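PDB 3UAM: chitin binding domain, which probably binds chitin or a related polysaccharide and, as a member of the AA10 lytic polysaccharide monooxygenase family, may cleave it oxidatively. Local coordinates for residues Glu96-Val100 with Ala101-Lys105. Residues are numbered along the deposited sequence; the frame is centred on the assembly and turned at random.
Sequences EPDSV and AHWQK
Asp98, first residue of the one-turn helix 98-101, ties it through OD1 to Trp103 N and Lys105 NZ in the loop leading into strand 106-108, at the periphery of the immunoglobulin-like beta-sandwich domain of the AA10 family. Its CB lies 4.1 Å from Trp103 CD1. With CG anti to the backbone N (chi1 -174°), the carboxylate is carried toward the loop, and OD1 takes two donors: Trp103 N, nearly along the C-O axis, and Lys105 NZ at 2.8 Å, a salt bridge on the syn side, 28° out of the carboxylate plane. OD2 accepts from a water 2.9 Å away, which also bonds His102 ND1 at the imidazole edge; Gln141 NE2 adds a weak bond to OD2. Two anchors thus hold the buried carboxylate through OD1, and the nearby ammonium would probably favour its ionised form. Pro97, the N-cap residue, offers its O to both Val100 N and Ala101 N, and Asp98 O takes His102 N, after which His102 leaves the helix with positive phi. Asp98 O lies 3.3 Å above the plane of the His102 ring, offset toward its rim. The Trp103 indole turns back to the start of the turn, with Ala101 CB over one face near its rim and Arg30 making a cation-pi contact. Trp103 NE1 donates to Glu96 O, at the indole edge near its plane, at 3.2 Å. The Lys105 chain bends at chi4 (64°), and NZ also donates a hydrogen bond of 2.6 Å to a lone pair of Trp103 O.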
ATOM      1  N   GLU A  96       0.848   3.610  15.155  1.00 12.27           N
ATOM      2  CA  GLU A  96       0.789   4.740  16.041  1.00 13.35           C
ATOM      3  C   GLU A  96       0.385   6.003  15.273  1.00 12.70           C
ATOM      4  O   GLU A  96       0.785   6.212  14.145  1.00 12.01           O
ATOM      5  CB  GLU A  96       2.126   4.949  16.757  1.00 14.73           C
ATOM      6  CG  GLU A  96       2.478   3.818  17.703  1.00 16.01           C
ATOM      7  CD  GLU A  96       1.514   3.677  18.874  1.00 17.69           C
ATOM      8  OE1 GLU A  96       0.859   4.668  19.289  1.00 18.78           O
ATOM      9  OE2 GLU A  96       1.441   2.551  19.402  1.00 19.53           O
ATOM     10  N   PRO A  97      -0.410   6.860  15.911  1.00 12.97           N
ATOM     11  CA  PRO A  97      -0.777   8.115  15.292  1.00 12.79           C
ATOM     12  C   PRO A  97       0.404   9.050  15.257  1.00 12.85           C
ATOM     13  O   PRO A  97       1.328   8.914  16.082  1.00 13.16           O
ATOM     14  CB  PRO A  97      -1.845   8.668  16.241  1.00 13.53           C
ATOM     15  CG  PRO A  97      -1.440   8.151  17.573  1.00 14.22           C
ATOM     16  CD  PRO A  97      -0.849   6.785  17.316  1.00 13.78           C
ATOM     17  N   ASP A  98       0.348  10.026  14.362  1.00 12.62           N
ATOM     18  CA  ASP A  98       1.425  11.009  14.228  1.00 12.96           C
ATOM     19  C   ASP A  98       1.597  11.859  15.504  1.00 14.16           C
ATOM     20  O   ASP A  98       2.708  12.316  15.826  1.00 14.74           O
ATOM     21  CB  ASP A  98       1.184  11.884  13.013  1.00 12.57           C
ATOM     22  CG  ASP A  98       2.331  12.818  12.745  1.00 12.71           C
ATOM     23  OD1 ASP A  98       3.423  12.319  12.442  1.00 12.15           O
ATOM     24  OD2 ASP A  98       2.117  14.036  12.838  1.00 13.27           O
ATOM     25  N   SER A  99       0.521  12.029  16.263  1.00 14.79           N
ATOM     26  CA  SER A  99       0.610  12.679  17.580  1.00 16.03           C
ATOM     27  C   SER A  99       1.697  12.081  18.504  1.00 16.45           C
ATOM     28  O   SER A  99       2.204  12.750  19.372  1.00 17.47           O
ATOM     29  CB  SER A  99      -0.745  12.587  18.304  1.00 16.56           C
ATOM     30  OG  SER A  99      -1.099  11.240  18.606  1.00 16.33           O
ATOM     31  N   VAL A 100       2.017  10.815  18.298  1.00 15.90           N
ATOM     32  CA  VAL A 100       2.884  10.024  19.150  1.00 16.31           C
ATOM     33  C   VAL A 100       4.177   9.607  18.409  1.00 15.78           C
ATOM     34  O   VAL A 100       5.246   9.564  19.006  1.00 16.29           O
ATOM     35  CB  VAL A 100       2.079   8.778  19.599  1.00 16.32           C
ATOM     36  CG1 VAL A 100       2.921   7.506  19.604  1.00 16.24           C
ATOM     37  CG2 VAL A 100       1.398   9.055  20.935  1.00 17.34           C
ATOM     38  N   ALA A 101       4.081   9.341  17.107  1.00 14.64           N
ATOM     39  CA  ALA A 101       5.201   8.811  16.327  1.00 14.14           C
ATOM     40  C   ALA A 101       6.009   9.898  15.616  1.00 13.93           C
ATOM     41  O   ALA A 101       7.191   9.709  15.370  1.00 14.01           O
ATOM     42  CB  ALA A 101       4.688   7.809  15.294  1.00 13.20           C
ATOM     43  N   HIS A 102       5.365  11.011  15.265  1.00 13.82           N
ATOM     44  CA  HIS A 102       6.029  12.093  14.524  1.00 13.71           C
ATOM     45  C   HIS A 102       6.774  11.547  13.333  1.00 12.89           C
ATOM     46  O   HIS A 102       7.999  11.696  13.189  1.00 12.94           O
ATOM     47  CB  HIS A 102       6.923  12.879  15.463  1.00 14.72           C
ATOM     48  CG  HIS A 102       6.199  13.345  16.698  1.00 15.56           C
ATOM     49  ND1 HIS A 102       5.243  14.294  16.657  1.00 15.88           N
ATOM     50  CD2 HIS A 102       6.264  12.908  18.018  1.00 16.30           C
ATOM     51  CE1 HIS A 102       4.722  14.473  17.896  1.00 16.73           C
ATOM     52  NE2 HIS A 102       5.356  13.638  18.737  1.00 16.97           N
ATOM     53  N   TRP A 103       6.015  10.885  12.459  1.00 11.93           N
ATOM     54  CA  TRP A 103       6.590  10.188  11.313  1.00 11.24           C
ATOM     55  C   TRP A 103       7.396  11.116  10.453  1.00 11.47           C
ATOM     56  O   TRP A 103       7.034  12.280  10.292  1.00 11.60           O
ATOM     57  CB  TRP A 103       5.504   9.570  10.472  1.00 10.40           C
ATOM     58  CG  TRP A 103       4.674   8.590  11.232  1.00 10.22           C
ATOM     59  CD1 TRP A 103       3.344   8.698  11.584  1.00 10.13           C
ATOM     60  CD2 TRP A 103       5.114   7.313  11.792  1.00 10.08           C
ATOM     61  NE1 TRP A 103       2.942   7.587  12.271  1.00 10.11           N
ATOM     62  CE2 TRP A 103       3.947   6.728  12.434  1.00 10.02           C
ATOM     63  CE3 TRP A 103       6.298   6.613  11.785  1.00 10.15           C
ATOM     64  CZ2 TRP A 103       3.987   5.490  13.042  1.00 10.08           C
ATOM     65  CZ3 TRP A 103       6.339   5.370  12.413  1.00 10.20           C
ATOM     66  CH2 TRP A 103       5.215   4.826  13.034  1.00 10.14           C
ATOM     67  N   GLN A 104       8.489  10.601   9.886  1.00 11.55           N
ATOM     68  CA  GLN A 104       9.305  11.378   8.962  1.00 11.83           C
ATOM     69  C   GLN A 104       8.461  11.537   7.711  1.00 11.08           C
ATOM     70  O   GLN A 104       7.862  10.566   7.250  1.00 10.25           O
ATOM     71  CB  GLN A 104      10.591  10.635   8.608  1.00 12.27           C
ATOM     72  CG  GLN A 104      11.590  10.462   9.734  1.00 13.35           C
ATOM     73  CD  GLN A 104      12.749   9.568   9.303  1.00 13.77           C
ATOM     74  OE1 GLN A 104      12.897   8.451   9.809  1.00 14.34           O
ATOM     75  NE2 GLN A 104      13.539  10.033   8.338  1.00 14.03           N
ATOM     76  N   LYS A 105       8.399  12.756   7.185  1.00 11.18           N
ATOM     77  CA  LYS A 105       7.490  13.090   6.094  1.00 10.78           C
ATOM     78  C   LYS A 105       8.259  13.642   4.905  1.00 10.86           C
ATOM     79  O   LYS A 105       9.098  14.518   5.063  1.00 11.80           O
ATOM     80  CB  LYS A 105       6.468  14.127   6.565  1.00 11.10           C
ATOM     81  CG  LYS A 105       5.565  13.660   7.705  1.00 11.10           C
ATOM     82  CD  LYS A 105       4.870  14.823   8.395  1.00 11.70           C
ATOM     83  CE  LYS A 105       4.131  14.382   9.659  1.00 11.88           C
ATOM     84  NZ  LYS A 105       4.981  13.845  10.758  1.00 12.04           N
TER
HETATM   85  O   HOH W   1       4.339  15.163  14.283  1.00 14.75           O